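Local structure of separin (Saccharomyces cerevisiae, 5U1T) at residues 588-593 against 628-633; 607-612 against 642-647. The protein cleaves a cohesin subunit at anaphase onset as a caspase-like cysteine protease, letting sister chromatids separate, and is held inactive by securin for most of the cell cycle. All blocks are in the same frame, centred on the assembly; numbering follows the deposited sequence.

Contact 1 (588-593 against 628-633); sequences KWLQKS and SLCIKS
L590 reaches across to C630 and I631 with one branch. L590 CD2 comes within 3.6 Å of C630 SG and 3.9 Å of I631 CG1, so a single methyl group meets the sulfur of one residue and the methylene of the next. C630 SG also lies 4.0 Å from L590 CG, while C630 CB stands 4.1 Å from L590 CD2. C630 is turned for this: SG is anti to the backbone N (chi1 -178°), carried out along the flank of helix 621-633 that faces the leucine. I631 points its CB away from L590, and only CG1, swung beside its own backbone N (chi1 -68°), comes back to the methyl. The side chain of Q591, bent at chi2, ends beside the sulfur.

L590 is delivered by the fraying end of helix 578-590, where a wider pi-type turn passes into a type I beta turn from L590 to S593. This turn is only weakly bonded, S593 N to L590 O being 3.3 Å. W589, just before it, is held through its indole N-H by E604, and both W589 and L590 also pack on Y638 of helix 635-638. I631 sits deeper, touching V608 of helix 602-617 and I641, while S628 gives its hydroxyl to the carbonyl oxygen of A645.

The join between the two segments is therefore small, 162 Å² in all, and rests on methyl, methylene and thiol groups whose attraction is nondirectional. Position depends on shape and on neighbouring helices, with polar ties such as those of W589 to E604, S628 to A645 and K632 to D646 made to other parts of the fold rather than between the segments themselves.

Contact 2 (607-612 against 642-647); sequences FVKMLL and VPYADN
K609 lays its aliphatic chain over one face of the Y644 ring. K609 CG sits above the middle of the ring, 3.5 Å from the Y644 centroid and 9° off the normal, a CH-pi contact. From there the lysine, bent at chi2 and chi3, travels over the ring toward the phenol end: K609 CD lies 3.9 Å from Y644 CE1, and K609 NZ ends 3.9 Å from Y644 OH, too far for a hydrogen bond. The ring meets the lysine because Y644 CG stands beside its own backbone N, anti to the carbonyl carbon (chi1 -73°).

One turn further on, L612 reaches to the base of the tyrosine, from the same side of the ring plane as the lysine. L612 CD1 is 4.1 Å from Y644 CB and 3.8 Å from Y644 O, and it also grazes the backbone at A645. An alanine in place of Y644 would probably leave the methylenes of K609 without the face they lie on and free to turn, and open a gap toward E681 and L685 of helix 680-689, which the tyrosine also touches.

The axes of 607-612 and 642-647 run nearly parallel, 8° apart, at a closest approach of 10.3 Å, with long side chains bridging the space. Such side-by-side packing of helices, with helix 621-633 and the short helix 635-638 between them in sequence, is consistent with the stacked helices of an alpha-solenoid, here in separase's helical domain.

Overall arrangement
From the N terminus the segments come as 588-593, 607-612, 628-633 and 642-647, so the two contacts cross: each opens before the other has closed. Contact 1 closes a largely helical loop of 34 residues, tying the end of helix 578-590 to helix 621-633. Contact 2 closes one of 29 residues, joining helices 602-617 and 642-655. Their centres lie 12 Å apart, and the contacts touch directly through a K632-D646 salt bridge and through I631 CD1 on V608 CG1 at 3.5 Å. Helices 578-590, 602-617, 621-633 and 642-655 are thus knitted into one block, away from the probable catalytic cysteine; a chain of another protein packs on F607 and M610.

Contact 1 (588-593 against 628-633)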
loop_
_atom_site.group_PDB
_atom_site.type_symbol
_atom_site.label_atom_id
_atom_site.label_comp_id
_atom_site.label_asym_id
_atom_site.label_seq_id
_atom_site.Cartn_x
_atom_site.Cartn_y
_atom_site.Cartn_z
ATOM N N LYS A 588 1.941 -30.389 1.226
ATOM C CA LYS A 588 2.166 -31.337 0.142
ATOM C C LYS A 588 3.241 -30.870 -0.832
ATOM O O LYS A 588 3.609 -31.599 -1.737
ATOM C CB LYS A 588 0.869 -31.600 -0.621
ATOM C CG LYS A 588 -0.265 -32.078 0.246
ATOM C CD LYS A 588 0.189 -33.179 1.163
ATOM C CE LYS A 588 -0.233 -34.547 0.641
ATOM N NZ LYS A 588 -1.700 -34.519 0.343
ATOM N N TRP A 589 3.743 -29.653 -0.667
ATOM C CA TRP A 589 4.899 -29.242 -1.450
ATOM C C TRP A 589 6.071 -28.891 -0.557
ATOM O O TRP A 589 7.057 -29.619 -0.488
ATOM C CB TRP A 589 4.581 -28.052 -2.362
ATOM C CG TRP A 589 5.581 -27.977 -3.469
ATOM C CD1 TRP A 589 6.667 -27.158 -3.546
ATOM C CD2 TRP A 589 5.629 -28.815 -4.624
ATOM N NE1 TRP A 589 7.370 -27.411 -4.694
ATOM C CE2 TRP A 589 6.755 -28.429 -5.373
ATOM C CE3 TRP A 589 4.817 -29.849 -5.106
ATOM C CZ2 TRP A 589 7.094 -29.044 -6.589
ATOM C CZ3 TRP A 589 5.153 -30.455 -6.314
ATOM C CH2 TRP A 589 6.283 -30.051 -7.037
ATOM N N LEU A 590 5.934 -27.773 0.148
ATOM C CA LEU A 590 6.998 -27.242 0.984
ATOM C C LEU A 590 7.514 -28.262 1.976
ATOM O O LEU A 590 8.704 -28.284 2.274
ATOM C CB LEU A 590 6.499 -26.018 1.716
ATOM C CG LEU A 590 7.496 -24.899 1.986
ATOM C CD1 LEU A 590 8.112 -24.446 0.685
ATOM C CD2 LEU A 590 6.762 -23.743 2.680
ATOM N N GLN A 591 6.624 -29.121 2.469
ATOM C CA GLN A 591 6.990 -30.118 3.476
ATOM C C GLN A 591 7.834 -31.252 2.913
ATOM O O GLN A 591 8.657 -31.834 3.630
ATOM C CB GLN A 591 5.742 -30.709 4.122
ATOM C CG GLN A 591 5.923 -30.979 5.602
ATOM C CD GLN A 591 6.450 -29.756 6.349
ATOM O OE1 GLN A 591 5.874 -28.666 6.274
ATOM N NE2 GLN A 591 7.559 -29.933 7.063
ATOM N N LYS A 592 7.602 -31.568 1.635
ATOM C CA LYS A 592 8.346 -32.585 0.901
ATOM C C LYS A 592 9.547 -31.955 0.207
ATOM O O LYS A 592 9.978 -32.401 -0.857
ATOM C CB LYS A 592 7.441 -33.280 -0.124
ATOM C CG LYS A 592 6.029 -33.537 0.390
ATOM C CD LYS A 592 5.559 -34.967 0.117
ATOM C CE LYS A 592 4.426 -35.345 1.082
ATOM N NZ LYS A 592 4.780 -35.028 2.503
ATOM N N SER A 593 10.070 -30.905 0.822
ATOM C CA SER A 593 11.261 -30.223 0.348
ATOM C C SER A 593 12.448 -31.169 0.139
ATOM O O SER A 593 13.114 -31.114 -0.899
ATOM C CB SER A 593 11.652 -29.127 1.345
ATOM O OG SER A 593 12.665 -28.287 0.819
ATOM N N SER A 628 5.525 -18.634 6.688
ATOM C CA SER A 628 6.836 -18.006 6.884
ATOM C C SER A 628 7.773 -18.856 7.722
ATOM O O SER A 628 8.951 -19.006 7.390
ATOM C CB SER A 628 6.690 -16.637 7.548
ATOM O OG SER A 628 6.467 -15.638 6.575
ATOM N N LEU A 629 7.249 -19.397 8.818
ATOM C CA LEU A 629 8.061 -20.225 9.694
ATOM C C LEU A 629 8.517 -21.449 8.918
ATOM O O LEU A 629 9.685 -21.829 8.965
ATOM C CB LEU A 629 7.292 -20.637 10.953
ATOM C CG LEU A 629 6.948 -19.580 12.015
ATOM C CD1 LEU A 629 6.319 -20.255 13.210
ATOM C CD2 LEU A 629 8.162 -18.755 12.422
ATOM N N CYS A 630 7.593 -22.045 8.181
ATOM C CA CYS A 630 7.909 -23.243 7.435
ATOM C C CYS A 630 9.009 -22.996 6.377
ATOM O O CYS A 630 9.928 -23.797 6.235
ATOM C CB CYS A 630 6.644 -23.790 6.789
ATOM S SG CYS A 630 6.965 -25.293 5.895
ATOM N N ILE A 631 8.911 -21.880 5.655
ATOM C CA ILE A 631 9.955 -21.445 4.726
ATOM C C ILE A 631 11.308 -21.320 5.412
ATOM O O ILE A 631 12.302 -21.908 4.974
ATOM C CB ILE A 631 9.611 -20.090 4.084
ATOM C CG1 ILE A 631 8.404 -20.229 3.152
ATOM C CG2 ILE A 631 10.822 -19.503 3.371
ATOM C CD1 ILE A 631 7.816 -18.922 2.744
ATOM N N LYS A 632 11.341 -20.560 6.501
ATOM C CA LYS A 632 12.573 -20.331 7.248
ATOM C C LYS A 632 13.059 -21.620 7.853
ATOM O O LYS A 632 14.164 -21.686 8.379
ATOM C CB LYS A 632 12.365 -19.295 8.347
ATOM C CG LYS A 632 11.857 -17.940 7.865
ATOM C CD LYS A 632 11.217 -17.166 9.029
ATOM C CE LYS A 632 12.097 -17.236 10.271
ATOM N NZ LYS A 632 13.457 -16.644 10.055
ATOM N N SER A 633 12.216 -22.641 7.794
ATOM C CA SER A 633 12.597 -23.967 8.233
ATOM C C SER A 633 13.318 -24.718 7.097
ATOM O O SER A 633 14.436 -25.202 7.273
ATOM C CB SER A 633 11.365 -24.727 8.715
ATOM O OG SER A 633 11.631 -26.101 8.860
#

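Contact 2 (607-612 against 642-647)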
loop_
_atom_site.group_PDB
_atom_site.type_symbol
_atom_site.label_atom_id
_atom_site.label_comp_id
_atom_site.label_asym_id
_atom_site.label_seq_id
_atom_site.Cartn_x
_atom_site.Cartn_y
_atom_site.Cartn_z
ATOM N N PHE A 607 6.285 -17.337 -6.908
ATOM C CA PHE A 607 4.972 -17.742 -6.425
ATOM C C PHE A 607 4.823 -17.449 -4.932
ATOM O O PHE A 607 3.839 -16.838 -4.494
ATOM C CB PHE A 607 4.730 -19.227 -6.688
ATOM C CG PHE A 607 3.618 -19.804 -5.871
ATOM C CD1 PHE A 607 2.303 -19.424 -6.097
ATOM C CD2 PHE A 607 3.883 -20.724 -4.864
ATOM C CE1 PHE A 607 1.272 -19.947 -5.332
ATOM C CE2 PHE A 607 2.856 -21.254 -4.100
ATOM C CZ PHE A 607 1.547 -20.861 -4.338
ATOM N N VAL A 608 5.820 -17.899 -4.174
ATOM C CA VAL A 608 5.859 -17.750 -2.737
ATOM C C VAL A 608 5.816 -16.283 -2.343
ATOM O O VAL A 608 5.064 -15.909 -1.437
ATOM C CB VAL A 608 7.106 -18.387 -2.157
ATOM C CG1 VAL A 608 7.148 -18.210 -0.669
ATOM C CG2 VAL A 608 7.140 -19.831 -2.500
ATOM N N LYS A 609 6.613 -15.458 -3.015
ATOM C CA LYS A 609 6.580 -14.027 -2.769
ATOM C C LYS A 609 5.181 -13.462 -3.019
ATOM O O LYS A 609 4.659 -12.696 -2.199
ATOM C CB LYS A 609 7.616 -13.304 -3.625
ATOM C CG LYS A 609 9.033 -13.458 -3.090
ATOM C CD LYS A 609 10.072 -13.674 -4.189
ATOM C CE LYS A 609 10.011 -12.615 -5.285
ATOM N NZ LYS A 609 11.308 -12.559 -6.008
ATOM N N MET A 610 4.554 -13.871 -4.118
ATOM C CA MET A 610 3.213 -13.405 -4.444
ATOM C C MET A 610 2.147 -13.919 -3.444
ATOM O O MET A 610 1.074 -13.326 -3.297
ATOM C CB MET A 610 2.866 -13.815 -5.873
ATOM C CG MET A 610 1.755 -13.041 -6.538
ATOM S SD MET A 610 1.549 -11.293 -6.056
ATOM C CE MET A 610 3.181 -10.520 -6.295
ATOM N N LEU A 611 2.462 -15.017 -2.755
ATOM C CA LEU A 611 1.512 -15.700 -1.876
ATOM C C LEU A 611 1.523 -15.059 -0.501
ATOM O O LEU A 611 0.465 -14.821 0.091
ATOM C CB LEU A 611 1.851 -17.197 -1.768
ATOM C CG LEU A 611 0.987 -18.080 -0.859
ATOM C CD1 LEU A 611 -0.444 -18.138 -1.360
ATOM C CD2 LEU A 611 1.566 -19.471 -0.755
ATOM N N LEU A 612 2.737 -14.832 0.003
ATOM C CA LEU A 612 2.973 -14.087 1.224
ATOM C C LEU A 612 2.313 -12.717 1.118
ATOM O O LEU A 612 1.584 -12.297 2.020
ATOM C CB LEU A 612 4.468 -13.929 1.483
ATOM C CG LEU A 612 5.277 -15.148 1.900
ATOM C CD1 LEU A 612 6.712 -14.760 2.093
ATOM C CD2 LEU A 612 4.735 -15.744 3.172
ATOM N N VAL A 642 14.068 -16.378 2.060
ATOM C CA VAL A 642 13.919 -16.169 3.501
ATOM C C VAL A 642 13.894 -14.687 3.951
ATOM O O VAL A 642 13.228 -14.359 4.934
ATOM C CB VAL A 642 15.038 -16.924 4.272
ATOM C CG1 VAL A 642 15.062 -16.536 5.745
ATOM C CG2 VAL A 642 14.844 -18.419 4.137
ATOM N N PRO A 643 14.607 -13.787 3.246
ATOM C CA PRO A 643 14.338 -12.364 3.514
ATOM C C PRO A 643 12.855 -11.986 3.421
ATOM O O PRO A 643 12.394 -11.081 4.131
ATOM C CB PRO A 643 15.135 -11.646 2.416
ATOM C CG PRO A 643 16.305 -12.547 2.182
ATOM C CD PRO A 643 15.813 -13.966 2.413
ATOM N N TYR A 644 12.112 -12.659 2.550
ATOM C CA TYR A 644 10.697 -12.361 2.417
ATOM C C TYR A 644 9.916 -12.998 3.543
ATOM O O TYR A 644 8.948 -12.416 4.038
ATOM C CB TYR A 644 10.144 -12.836 1.081
ATOM C CG TYR A 644 10.581 -11.997 -0.086
ATOM C CD1 TYR A 644 11.810 -12.218 -0.696
ATOM C CD2 TYR A 644 9.764 -11.003 -0.590
ATOM C CE1 TYR A 644 12.216 -11.467 -1.763
ATOM C CE2 TYR A 644 10.158 -10.249 -1.657
ATOM C CZ TYR A 644 11.386 -10.486 -2.244
ATOM O OH TYR A 644 11.796 -9.740 -3.326
ATOM N N ALA A 645 10.320 -14.196 3.942
ATOM C CA ALA A 645 9.633 -14.841 5.036
ATOM C C ALA A 645 9.836 -13.993 6.290
ATOM O O ALA A 645 8.903 -13.797 7.048
ATOM C CB ALA A 645 10.126 -16.250 5.229
ATOM N N ASP A 646 11.038 -13.454 6.481
ATOM C CA ASP A 646 11.348 -12.681 7.681
ATOM C C ASP A 646 10.545 -11.379 7.742
ATOM O O ASP A 646 9.906 -11.105 8.755
ATOM C CB ASP A 646 12.853 -12.390 7.775
ATOM C CG ASP A 646 13.628 -13.535 8.437
ATOM O OD1 ASP A 646 12.970 -14.409 9.039
ATOM O OD2 ASP A 646 14.884 -13.577 8.369
ATOM N N ASN A 647 10.559 -10.593 6.666
ATOM C CA ASN A 647 9.738 -9.389 6.581
ATOM C C ASN A 647 8.255 -9.675 6.799
ATOM O O ASN A 647 7.567 -8.926 7.501
ATOM C CB ASN A 647 9.927 -8.696 5.221
ATOM C CG ASN A 647 8.829 -7.628 4.914
ATOM O OD1 ASN A 647 7.654 -7.960 4.696
ATOM N ND2 ASN A 647 9.233 -6.358 4.844
#